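Long-range contacts in SA2223 protein (Staphylococcus aureus, PDB 5KAW), which is of unknown function but binds rhodamine 6G and tetraphenylphosphonium and, as a GyrI-like protein, may take part in multidrug recognition: residues Val14-Thr19 and Lys85-Thr90; Gly59-Glu64 and Ala131-Leu136; Phe99-Ala104 and Thr149-Pro154. All coordinates share one frame; numbering follows the deposited sequence.

Contact 1: Val14-Thr19 and Lys85-Thr90; sequences VGIKET and KYDVIT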
loop_
_atom_site.group_PDB
_atom_site.type_symbol
_atom_site.label_atom_id
_atom_site.label_comp_id
_atom_site.label_asym_id
_atom_site.label_seq_id
_atom_site.Cartn_x
_atom_site.Cartn_y
_atom_site.Cartn_z
ATOM N N VAL A 14 -0.017 -12.233 0.367
ATOM C CA VAL A 14 -0.198 -13.119 -0.771
ATOM C C VAL A 14 -0.848 -12.330 -1.889
ATOM O O VAL A 14 -1.893 -11.711 -1.681
ATOM C CB VAL A 14 -1.090 -14.332 -0.418
ATOM C CG1 VAL A 14 -1.161 -15.311 -1.593
ATOM C CG2 VAL A 14 -0.585 -15.022 0.831
ATOM N N GLY A 15 -0.243 -12.341 -3.073
ATOM C CA GLY A 15 -0.839 -11.657 -4.207
ATOM C C GLY A 15 -0.014 -11.744 -5.470
ATOM O O GLY A 15 0.616 -12.771 -5.731
ATOM N N ILE A 16 -0.037 -10.671 -6.263
ATOM C CA ILE A 16 0.739 -10.609 -7.498
ATOM C C ILE A 16 1.501 -9.300 -7.544
ATOM O O ILE A 16 0.925 -8.231 -7.376
ATOM C CB ILE A 16 -0.145 -10.736 -8.748
ATOM C CG1 ILE A 16 -0.875 -12.083 -8.729
ATOM C CG2 ILE A 16 0.714 -10.595 -10.015
ATOM C CD1 ILE A 16 -1.792 -12.320 -9.906
ATOM N N LYS A 17 2.808 -9.418 -7.751
ATOM C CA LYS A 17 3.696 -8.276 -7.902
ATOM C C LYS A 17 4.067 -8.135 -9.366
ATOM O O LYS A 17 4.491 -9.103 -9.988
ATOM C CB LYS A 17 4.966 -8.451 -7.067
ATOM C CG LYS A 17 5.898 -7.243 -7.131
ATOM C CD LYS A 17 7.230 -7.494 -6.449
ATOM C CE LYS A 17 8.178 -8.246 -7.358
ATOM N NZ LYS A 17 9.565 -8.198 -6.830
ATOM N N GLU A 18 3.891 -6.940 -9.913
ATOM C CA GLU A 18 4.412 -6.629 -11.236
ATOM C C GLU A 18 5.466 -5.554 -11.061
ATOM O O GLU A 18 5.481 -4.841 -10.054
ATOM C CB GLU A 18 3.309 -6.189 -12.192
ATOM C CG GLU A 18 2.406 -7.352 -12.628
ATOM C CD GLU A 18 1.509 -7.001 -13.800
ATOM O OE1 GLU A 18 1.413 -5.799 -14.128
ATOM O OE2 GLU A 18 0.910 -7.928 -14.405
ATOM N N THR A 19 6.368 -5.474 -12.026
ATOM C CA THR A 19 7.519 -4.587 -11.929
ATOM C C THR A 19 7.547 -3.656 -13.128
ATOM O O THR A 19 7.398 -4.090 -14.269
ATOM C CB THR A 19 8.824 -5.395 -11.832
ATOM O OG1 THR A 19 8.755 -6.271 -10.697
ATOM C CG2 THR A 19 10.019 -4.476 -11.678
ATOM N N LYS A 85 1.116 -20.396 -7.143
ATOM C CA LYS A 85 0.325 -19.560 -8.039
ATOM C C LYS A 85 0.539 -18.062 -7.797
ATOM O O LYS A 85 0.447 -17.255 -8.728
ATOM C CB LYS A 85 -1.156 -19.912 -7.885
ATOM C CG LYS A 85 -2.091 -19.046 -8.694
ATOM C CD LYS A 85 -3.444 -19.720 -8.880
ATOM C CE LYS A 85 -4.056 -20.131 -7.550
ATOM N NZ LYS A 85 -5.521 -20.352 -7.655
ATOM N N TYR A 86 0.826 -17.700 -6.551
ATOM C CA TYR A 86 0.943 -16.295 -6.163
ATOM C C TYR A 86 2.320 -15.935 -5.664
ATOM O O TYR A 86 3.079 -16.792 -5.213
ATOM C CB TYR A 86 -0.070 -15.950 -5.071
ATOM C CG TYR A 86 -1.492 -15.932 -5.571
ATOM C CD1 TYR A 86 -1.898 -15.007 -6.524
ATOM C CD2 TYR A 86 -2.425 -16.829 -5.090
ATOM C CE1 TYR A 86 -3.200 -14.984 -6.982
ATOM C CE2 TYR A 86 -3.728 -16.815 -5.542
ATOM C CZ TYR A 86 -4.109 -15.883 -6.484
ATOM O OH TYR A 86 -5.407 -15.865 -6.943
ATOM N N ASP A 87 2.630 -14.649 -5.746
ATOM C CA ASP A 87 3.773 -14.105 -5.046
ATOM C C ASP A 87 3.440 -14.018 -3.573
ATOM O O ASP A 87 2.333 -13.647 -3.195
ATOM C CB ASP A 87 4.137 -12.738 -5.603
ATOM C CG ASP A 87 4.513 -12.805 -7.064
ATOM O OD1 ASP A 87 5.371 -13.645 -7.408
ATOM O OD2 ASP A 87 3.926 -12.061 -7.873
ATOM N N VAL A 88 4.402 -14.384 -2.741
ATOM C CA VAL A 88 4.224 -14.293 -1.302
ATOM C C VAL A 88 5.420 -13.558 -0.721
ATOM O O VAL A 88 6.557 -13.972 -0.929
ATOM C CB VAL A 88 4.098 -15.684 -0.646
ATOM C CG1 VAL A 88 3.720 -15.535 0.810
ATOM C CG2 VAL A 88 3.063 -16.532 -1.369
ATOM N N ILE A 89 5.171 -12.467 -0.007
ATOM C CA ILE A 89 6.253 -11.750 0.642
ATOM C C ILE A 89 6.011 -11.621 2.132
ATOM O O ILE A 89 4.885 -11.750 2.610
ATOM C CB ILE A 89 6.435 -10.347 0.049
ATOM C CG1 ILE A 89 5.177 -9.502 0.279
ATOM C CG2 ILE A 89 6.762 -10.456 -1.430
ATOM C CD1 ILE A 89 5.370 -8.050 -0.032
ATOM N N THR A 90 7.089 -11.356 2.854
ATOM C CA THR A 90 6.993 -10.938 4.239
ATOM C C THR A 90 7.087 -9.413 4.283
ATOM O O THR A 90 8.002 -8.815 3.702
ATOM C CB THR A 90 8.089 -11.574 5.090
ATOM O OG1 THR A 90 7.960 -13.003 5.041
ATOM C CG2 THR A 90 7.991 -11.111 6.540
#
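Gly15 and Asp87 form an antiparallel hydrogen-bonded pair next to the non-hydrogen-bonded pair of Val14 and Val88. The two bonds of the Gly15 and Asp87 pair are unequal: Gly15 N gives a nearly straight one to Asp87 O (2.9 Å), whereas the return bond from Asp87 N to Gly15 O (2.8 Å) is bent and weak. The imbalance fits the corner the chain turns at Gly15, after which the backbones part. Here the carboxylate of Asp87 takes over. Its CG lies beside its own backbone N, opposite the carbonyl carbon (chi1 -61°), and this brings OD2 across to Lys17 N at 2.9 Å with an almost perfectly linear N-H (179°). The N-H comes in on the anti side of the carboxylate, tilted a little from its plane, and the side chain thus extends the backbone pairing by one more bond. Strands 4-20 and 87-102 meet here to close the six-stranded antiparallel barrel. On the other side of strand 4-20, Val14, Ile16 and Glu18 share backbone bonds with strand 69-76.

Beyond the carboxylate, Lys17 turns its chain away and ends in a salt bridge with Glu64. Tyr86 supplies much of the apolar packing. Its CB sits 3.7 Å from Val14 CG1, the two side chains crossing at about a right angle, while Ile16 brings CG1 to the ring edge, in its plane, 3.8 Å from Tyr86 CD1. The Tyr86 hydroxyl is hydrogen-bonded to Asp45, and Val42 and Leu46 of helix 42-49 pack on the same side chain. Val14 CG2 touches Val88 CG1 more loosely, at 4.3 Å.

Contact 2: Gly59-Glu64 and Ala131-Leu136; sequences GLCIPE and APFFEL. With RHQ (rhodamine 6g), chain B; P4P (tetraphenylphosphonium), chain C.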
loop_
_atom_site.group_PDB
_atom_site.type_symbol
_atom_site.label_atom_id
_atom_site.label_comp_id
_atom_site.label_asym_id
_atom_site.label_seq_id
_atom_site.Cartn_x
_atom_site.Cartn_y
_atom_site.Cartn_z
ATOM N N GLY A 59 -2.507 -2.303 -2.033
ATOM C CA GLY A 59 -1.706 -1.964 -3.191
ATOM C C GLY A 59 -0.364 -1.454 -2.688
ATOM O O GLY A 59 -0.253 -0.314 -2.235
ATOM N N LEU A 60 0.648 -2.313 -2.750
ATOM C CA LEU A 60 1.957 -1.990 -2.208
ATOM C C LEU A 60 2.909 -1.510 -3.283
ATOM O O LEU A 60 3.040 -2.130 -4.335
ATOM C CB LEU A 60 2.581 -3.203 -1.518
ATOM C CG LEU A 60 1.811 -3.794 -0.349
ATOM C CD1 LEU A 60 1.217 -5.132 -0.763
ATOM C CD2 LEU A 60 2.702 -3.926 0.868
ATOM N N CYS A 61 3.555 -0.394 -3.000
ATOM C CA CYS A 61 4.665 0.081 -3.814
ATOM C C CYS A 61 5.962 -0.422 -3.199
ATOM O O CYS A 61 6.308 -0.055 -2.072
ATOM C CB CYS A 61 4.677 1.604 -3.910
ATOM S SG CYS A 61 3.382 2.288 -4.961
ATOM N N ILE A 62 6.670 -1.267 -3.942
ATOM C CA ILE A 62 7.893 -1.907 -3.462
ATOM C C ILE A 62 9.089 -1.380 -4.249
ATOM O O ILE A 62 9.116 -1.515 -5.479
ATOM C CB ILE A 62 7.811 -3.446 -3.606
ATOM C CG1 ILE A 62 6.603 -3.987 -2.823
ATOM C CG2 ILE A 62 9.107 -4.099 -3.144
ATOM C CD1 ILE A 62 6.289 -5.435 -3.077
ATOM N N PRO A 63 10.074 -0.768 -3.555
ATOM C CA PRO A 63 11.278 -0.312 -4.260
ATOM C C PRO A 63 12.177 -1.480 -4.657
ATOM O O PRO A 63 12.382 -2.381 -3.844
ATOM C CB PRO A 63 11.980 0.588 -3.234
ATOM C CG PRO A 63 11.521 0.089 -1.918
ATOM C CD PRO A 63 10.131 -0.454 -2.113
ATOM N N GLU A 64 12.694 -1.475 -5.882
ATOM C CA GLU A 64 13.628 -2.512 -6.309
ATOM C C GLU A 64 15.040 -1.951 -6.232
ATOM O O GLU A 64 15.249 -0.755 -6.425
ATOM C CB GLU A 64 13.298 -3.001 -7.720
ATOM C CG GLU A 64 11.897 -3.606 -7.852
ATOM C CD GLU A 64 11.728 -4.927 -7.119
ATOM O OE1 GLU A 64 12.735 -5.496 -6.653
ATOM O OE2 GLU A 64 10.575 -5.398 -7.015
ATOM N N ALA A 131 11.598 0.718 2.361
ATOM C CA ALA A 131 10.497 -0.093 2.864
ATOM C C ALA A 131 9.247 0.108 1.999
ATOM O O ALA A 131 9.022 1.194 1.473
ATOM C CB ALA A 131 10.200 0.262 4.313
ATOM N N PRO A 132 8.419 -0.936 1.848
ATOM C CA PRO A 132 7.189 -0.704 1.082
ATOM C C PRO A 132 6.241 0.295 1.751
ATOM O O PRO A 132 6.160 0.321 2.980
ATOM C CB PRO A 132 6.541 -2.091 1.025
ATOM C CG PRO A 132 7.655 -3.064 1.297
ATOM C CD PRO A 132 8.586 -2.347 2.228
ATOM N N PHE A 133 5.541 1.099 0.954
ATOM C CA PHE A 133 4.397 1.852 1.461
ATOM C C PHE A 133 3.186 1.320 0.707
ATOM O O PHE A 133 3.346 0.653 -0.326
ATOM C CB PHE A 133 4.572 3.381 1.312
ATOM C CG PHE A 133 4.672 3.881 -0.109
ATOM C CD1 PHE A 133 3.532 4.138 -0.852
ATOM C CD2 PHE A 133 5.909 4.155 -0.680
ATOM C CE1 PHE A 133 3.621 4.621 -2.149
ATOM C CE2 PHE A 133 6.002 4.643 -1.982
ATOM C CZ PHE A 133 4.857 4.881 -2.711
ATOM N N PHE A 134 1.982 1.564 1.214
ATOM C CA PHE A 134 0.821 0.976 0.560
ATOM C C PHE A 134 -0.510 1.691 0.753
ATOM O O PHE A 134 -0.741 2.442 1.717
ATOM C CB PHE A 134 0.667 -0.501 0.988
ATOM C CG PHE A 134 0.425 -0.724 2.471
ATOM C CD1 PHE A 134 -0.861 -0.738 2.991
ATOM C CD2 PHE A 134 1.479 -0.997 3.331
ATOM C CE1 PHE A 134 -1.083 -0.974 4.339
ATOM C CE2 PHE A 134 1.261 -1.227 4.678
ATOM C CZ PHE A 134 -0.016 -1.215 5.182
ATOM N N GLU A 135 -1.371 1.438 -0.223
ATOM C CA GLU A 135 -2.780 1.791 -0.165
ATOM C C GLU A 135 -3.525 0.624 0.455
ATOM O O GLU A 135 -3.231 -0.538 0.159
ATOM C CB GLU A 135 -3.327 2.098 -1.570
ATOM C CG GLU A 135 -2.544 3.155 -2.342
ATOM C CD GLU A 135 -2.325 2.776 -3.808
ATOM O OE1 GLU A 135 -3.260 2.249 -4.439
ATOM O OE2 GLU A 135 -1.221 3.015 -4.330
ATOM N N LEU A 136 -4.491 0.925 1.313
ATOM C CA LEU A 136 -5.338 -0.108 1.899
ATOM C C LEU A 136 -6.794 0.198 1.571
ATOM O O LEU A 136 -7.314 1.236 1.975
ATOM C CB LEU A 136 -5.137 -0.197 3.413
ATOM C CG LEU A 136 -5.949 -1.295 4.104
ATOM C CD1 LEU A 136 -5.518 -2.668 3.611
ATOM C CD2 LEU A 136 -5.793 -1.204 5.603
HETATM C C1 RHQ B . -8.421 0.453 -7.361
HETATM C C2 RHQ B . -9.037 0.564 -8.595
HETATM C C3 RHQ B . -10.294 -0.128 -8.804
HETATM C C4 RHQ B . -10.855 -0.875 -7.780
HETATM C C5 RHQ B . -10.229 -0.984 -6.518
HETATM C C6 RHQ B . -9.006 -0.321 -6.307
HETATM O O1 RHQ B . -7.186 1.119 -7.133
HETATM C C7 RHQ B . -6.590 1.889 -8.143
HETATM C C8 RHQ B . -7.189 2.009 -9.386
HETATM C C9 RHQ B . -8.428 1.334 -9.633
HETATM C C10 RHQ B . -5.342 2.543 -7.861
HETATM C C11 RHQ B . -4.740 3.292 -8.810
HETATM C C12 RHQ B . -5.352 3.425 -10.094
HETATM C C13 RHQ B . -6.561 2.787 -10.369
HETATM N N1 RHQ B . -3.508 3.961 -8.598
HETATM C C14 RHQ B . -8.851 1.211 -10.926
HETATM C C15 RHQ B . -8.062 0.544 -11.910
HETATM C C16 RHQ B . -8.521 0.436 -13.208
HETATM C C17 RHQ B . -9.787 0.981 -13.568
HETATM C C18 RHQ B . -10.573 1.632 -12.610
HETATM C C19 RHQ B . -10.089 1.747 -11.279
HETATM C C20 RHQ B . -4.774 4.235 -11.251
HETATM C C21 RHQ B . -12.104 -1.379 -8.433
HETATM C C22 RHQ B . -2.999 4.147 -7.263
HETATM C C23 RHQ B . -3.891 5.130 -6.450
HETATM N N2 RHQ B . -10.799 -1.704 -5.585
HETATM C C24 RHQ B . -10.300 -1.760 -4.266
HETATM C C25 RHQ B . -11.214 -2.677 -3.412
HETATM C C26 RHQ B . -11.125 2.488 -10.406
HETATM O O27 RHQ B . -10.709 3.186 -9.433
HETATM O O2 RHQ B . -12.526 2.344 -10.685
HETATM C C28 RHQ B . -13.408 3.018 -9.806
HETATM C C29 RHQ B . -13.493 2.277 -8.468
HETATM P P P4P C . 9.075 8.548 -0.967
HETATM C C1A P4P C . 9.394 10.236 -0.365
HETATM C C2A P4P C . 10.419 10.473 0.538
HETATM C C3A P4P C . 10.660 11.761 0.989
HETATM C C4A P4P C . 9.877 12.815 0.541
HETATM C C5A P4P C . 8.853 12.583 -0.361
HETATM C C6A P4P C . 8.612 11.294 -0.815
HETATM C C1C P4P C . 10.487 8.030 -2.011
HETATM C C6C P4P C . 11.644 8.801 -2.030
HETATM C C5C P4P C . 12.739 8.438 -2.804
HETATM C C4C P4P C . 12.691 7.290 -3.571
HETATM C C3C P4P C . 11.548 6.515 -3.559
HETATM C C2C P4P C . 10.449 6.877 -2.787
HETATM C C1D P4P C . 8.881 7.457 0.479
HETATM C C6D P4P C . 9.123 6.101 0.380
HETATM C C5D P4P C . 8.971 5.266 1.481
HETATM C C4D P4P C . 8.570 5.793 2.696
HETATM C C3D P4P C . 8.325 7.151 2.797
HETATM C C2D P4P C . 8.477 7.979 1.695
HETATM C C6B P4P C . 6.263 8.743 -1.208
HETATM C C5B P4P C . 5.082 8.782 -1.934
HETATM C C4B P4P C . 5.120 8.680 -3.315
HETATM C C3B P4P C . 6.338 8.542 -3.968
HETATM C C2B P4P C . 7.522 8.503 -3.242
HETATM C C1B P4P C . 7.486 8.597 -1.856
HETATM O O HOH W 1 1.005 2.244 -3.028
#
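With CG wedged between its backbone N and carbonyl carbon (chi1 63°), Phe133 swings its ring back over Cys61 on the neighbouring strand; Phe134 repeats the same torsion (chi1 62°) on the opposite face of the sheet, beside Leu60. Cys61 CB stands 3.7 Å from the centroid of the Phe133 ring, over one face and shifted toward the rim, a CH-pi contact. The sulfur lies oblique to the ring, but its place is doubtful because the side chain has a second conformer. Beneath them Cys61 N donates to Phe133 O (2.9 Å), while the return bond from Phe133 N to Cys61 O is weak. On the other face Leu60 and Phe134 lie side by side, Leu60 CG 3.7 Å from Phe134 CB, and the Phe134 ring stacks on Trp152.

Glu135 pairs with Gly59 through two backbone bonds. One water joins the pair, donating to Glu135 OE2 (2.7 Å) and to Gly59 O (3.0 Å). The hydroxyls of Tyr71 and Tyr137 both bond to OE1, so the carboxylate is held at both oxygens. Glu135 OE1 also comes within 3.4 Å of rhodamine C22, a placement consistent with charge attraction to the cationic dye. The face of this antiparallel strand pair that carries Cys61, Phe133 and Glu135 thus lines two ligand pockets, with Phe133 at tetraphenylphosphonium and Glu135 at rhodamine 6G, consistent with the multidrug recognition proposed for GyrI-like proteins.

Contact 3: Phe99-Ala104 and Thr149-Pro154; sequences FEAQGA and TEIWMP. With P4P (tetraphenylphosphonium), chain C.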
loop_
_atom_site.group_PDB
_atom_site.type_symbol
_atom_site.label_atom_id
_atom_site.label_comp_id
_atom_site.label_asym_id
_atom_site.label_seq_id
_atom_site.Cartn_x
_atom_site.Cartn_y
_atom_site.Cartn_z
ATOM N N PHE A 99 -2.496 7.884 6.632
ATOM C CA PHE A 99 -3.314 8.987 6.148
ATOM C C PHE A 99 -4.616 8.454 5.556
ATOM O O PHE A 99 -4.671 7.305 5.115
ATOM C CB PHE A 99 -2.554 9.788 5.090
ATOM C CG PHE A 99 -1.200 10.260 5.536
ATOM C CD1 PHE A 99 -1.022 11.547 6.006
ATOM C CD2 PHE A 99 -0.104 9.416 5.478
ATOM C CE1 PHE A 99 0.226 11.987 6.416
ATOM C CE2 PHE A 99 1.145 9.845 5.886
ATOM C CZ PHE A 99 1.311 11.134 6.355
ATOM N N GLU A 100 -5.647 9.292 5.533
ATOM C CA GLU A 100 -6.916 8.941 4.897
ATOM C C GLU A 100 -7.188 9.782 3.662
ATOM O O GLU A 100 -7.144 11.007 3.715
ATOM C CB GLU A 100 -8.075 9.110 5.881
ATOM C CG GLU A 100 -8.103 8.075 6.986
ATOM C CD GLU A 100 -9.273 8.269 7.929
ATOM O OE1 GLU A 100 -9.785 9.401 8.014
ATOM O OE2 GLU A 100 -9.686 7.290 8.576
ATOM N N ALA A 101 -7.495 9.115 2.554
ATOM C CA ALA A 101 -7.999 9.797 1.367
ATOM C C ALA A 101 -9.489 9.508 1.229
ATOM O O ALA A 101 -9.884 8.352 1.055
ATOM C CB ALA A 101 -7.253 9.351 0.136
ATOM N N GLN A 102 -10.312 10.551 1.315
ATOM C CA GLN A 102 -11.759 10.380 1.203
ATOM C C GLN A 102 -12.261 10.827 -0.163
ATOM O O GLN A 102 -12.072 11.976 -0.562
ATOM C CB GLN A 102 -12.503 11.143 2.297
ATOM C CG GLN A 102 -13.987 10.763 2.348
ATOM C CD GLN A 102 -14.665 11.118 3.655
ATOM O OE1 GLN A 102 -14.430 12.182 4.226
ATOM N NE2 GLN A 102 -15.521 10.220 4.133
ATOM N N GLY A 103 -12.901 9.903 -0.872
ATOM C CA GLY A 103 -13.511 10.193 -2.156
ATOM C C GLY A 103 -13.425 8.992 -3.081
ATOM O O GLY A 103 -12.854 7.950 -2.727
ATOM N N ALA A 104 -13.991 9.143 -4.274
ATOM C CA ALA A 104 -13.989 8.079 -5.269
ATOM C C ALA A 104 -12.569 7.722 -5.695
ATOM O O ALA A 104 -11.725 8.593 -5.914
ATOM C CB ALA A 104 -14.817 8.487 -6.478
ATOM N N THR A 149 -9.828 5.488 1.520
ATOM C CA THR A 149 -8.641 4.685 1.270
ATOM C C THR A 149 -7.595 5.101 2.299
ATOM O O THR A 149 -7.411 6.297 2.527
ATOM C CB THR A 149 -8.088 4.907 -0.145
ATOM O OG1 THR A 149 -9.132 4.720 -1.109
ATOM C CG2 THR A 149 -6.932 3.953 -0.430
ATOM N N GLU A 150 -6.924 4.139 2.928
ATOM C CA GLU A 150 -5.800 4.468 3.804
ATOM C C GLU A 150 -4.473 4.386 3.048
ATOM O O GLU A 150 -4.283 3.533 2.180
ATOM C CB GLU A 150 -5.784 3.557 5.029
ATOM C CG GLU A 150 -7.001 3.760 5.895
ATOM C CD GLU A 150 -6.957 2.970 7.185
ATOM O OE1 GLU A 150 -6.076 2.102 7.332
ATOM O OE2 GLU A 150 -7.814 3.218 8.052
ATOM N N ILE A 151 -3.574 5.308 3.373
ATOM C CA ILE A 151 -2.228 5.344 2.811
ATOM C C ILE A 151 -1.257 5.178 3.968
ATOM O O ILE A 151 -1.232 6.002 4.885
ATOM C CB ILE A 151 -1.942 6.662 2.057
ATOM C CG1 ILE A 151 -2.904 6.809 0.872
ATOM C CG2 ILE A 151 -0.488 6.702 1.576
ATOM C CD1 ILE A 151 -2.910 8.189 0.244
ATOM N N TRP A 152 -0.472 4.105 3.911
ATOM C CA TRP A 152 0.412 3.699 5.000
ATOM C C TRP A 152 1.863 3.948 4.612
ATOM O O TRP A 152 2.380 3.307 3.686
ATOM C CB TRP A 152 0.218 2.217 5.339
ATOM C CG TRP A 152 -1.071 1.887 6.009
ATOM C CD1 TRP A 152 -2.335 2.055 5.503
ATOM C CD2 TRP A 152 -1.234 1.301 7.306
ATOM N NE1 TRP A 152 -3.267 1.620 6.414
ATOM C CE2 TRP A 152 -2.618 1.158 7.531
ATOM C CE3 TRP A 152 -0.342 0.889 8.305
ATOM C CZ2 TRP A 152 -3.131 0.617 8.710
ATOM C CZ3 TRP A 152 -0.857 0.358 9.478
ATOM C CH2 TRP A 152 -2.237 0.225 9.669
ATOM N N MET A 153 2.493 4.883 5.322
ATOM C CA MET A 153 3.865 5.312 5.071
ATOM C C MET A 153 4.779 4.902 6.228
ATOM O O MET A 153 4.607 5.381 7.351
ATOM C CB MET A 153 3.929 6.832 4.898
ATOM C CG MET A 153 3.142 7.392 3.705
ATOM S SD MET A 153 3.669 6.838 2.054
ATOM C CE MET A 153 5.415 6.832 2.252
ATOM N N PRO A 154 5.762 4.020 5.963
ATOM C CA PRO A 154 6.610 3.553 7.073
ATOM C C PRO A 154 7.532 4.637 7.615
ATOM O O PRO A 154 8.074 5.442 6.852
ATOM C CB PRO A 154 7.414 2.408 6.450
ATOM C CG PRO A 154 7.427 2.699 4.983
ATOM C CD PRO A 154 6.128 3.392 4.679
HETATM P P P4P C . 9.075 8.548 -0.967
HETATM C C1A P4P C . 9.394 10.236 -0.365
HETATM C C2A P4P C . 10.419 10.473 0.538
HETATM C C3A P4P C . 10.660 11.761 0.989
HETATM C C4A P4P C . 9.877 12.815 0.541
HETATM C C5A P4P C . 8.853 12.583 -0.361
HETATM C C6A P4P C . 8.612 11.294 -0.815
HETATM C C1C P4P C . 10.487 8.030 -2.011
HETATM C C6C P4P C . 11.644 8.801 -2.030
HETATM C C5C P4P C . 12.739 8.438 -2.804
HETATM C C4C P4P C . 12.691 7.290 -3.571
HETATM C C3C P4P C . 11.548 6.515 -3.559
HETATM C C2C P4P C . 10.449 6.877 -2.787
HETATM C C1D P4P C . 8.881 7.457 0.479
HETATM C C6D P4P C . 9.123 6.101 0.380
HETATM C C5D P4P C . 8.971 5.266 1.481
HETATM C C4D P4P C . 8.570 5.793 2.696
HETATM C C3D P4P C . 8.325 7.151 2.797
HETATM C C2D P4P C . 8.477 7.979 1.695
HETATM C C6B P4P C . 6.263 8.743 -1.208
HETATM C C5B P4P C . 5.082 8.782 -1.934
HETATM C C4B P4P C . 5.120 8.680 -3.315
HETATM C C3B P4P C . 6.338 8.542 -3.968
HETATM C C2B P4P C . 7.522 8.503 -3.242
HETATM C C1B P4P C . 7.486 8.597 -1.856
HETATM O O HOH W 2 -10.019 4.273 8.088
HETATM O O HOH W 3 -10.481 7.078 -1.453
#
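Phe99 leaves its strand opposite Ile151, its CB 4.4 Å from Ile151 CB on the same face of the sheet. CG then lies beside the backbone N (chi1 -54°), which turns the ring along the partner strand: CD2 brings its edge to the carbonyl of Ile151, 3.6 Å from Ile151 O and near the ring plane, and CE2 reaches 3.8 Å from Met153 CG, the two side chains meeting at a slant. Val116 of helix 107-119 packs on the same ring. The carbonyl at the ring edge is also the acceptor of Phe99 N (2.9 Å), while Ile151 N returns a bond to Phe99 O.

Ala101 and Thr149 make the next hydrogen-bonded pair, with Ala101 N to Thr149 O at 2.8 Å. Thr149 OG1 donates to a water (2.7 Å) that in turn donates to Ala101 O and Gly103 O, stitching the threonine to the chain as it leaves the strand.

The other face carries acid. Glu100 and Glu150 stand as neighbours, 4.5 Å between Glu100 OE2 and Glu150 OE2. A water between these oxygens probably eases the repulsion of like charges, though its link to Glu150 OE2 is too short to be trusted. Trp152 NE1 gives Glu150 OE1 a bond of 3.0 Å and probably steadies that carboxylate.

Farther along, Met153 and Pro154 border tetraphenylphosphonium, although the position of the methionine methyl against a phenyl ring is doubtful. The arrangement is a regular antiparallel pair of the barrel, its Phe99 and Ile151 face covered by helix 107-119 and leading at Met153 into the tetraphenylphosphonium pocket.

In the fold
Starting from the N terminus, strand 4-20 waits for strand 87-102: contact 1 closes a long loop that holds helices 26-39 and 42-49 and the hairpin 57-76. Contact 2 opens within that loop, on strand 57-63, but closes only at strand 133-137, so the two cross. Contact 3 opens inside contact 2, late on strand 87-102, and closes beyond it on strand 148-155; it crosses contact 2 in turn and follows contact 1 in series. Strand 87-102 therefore serves contacts 1 and 3, on opposite sides of the chain's centre. Strands 133-137 and 148-155 are barrel neighbours, bringing contacts 2 and 3 together at tetraphenylphosphonium.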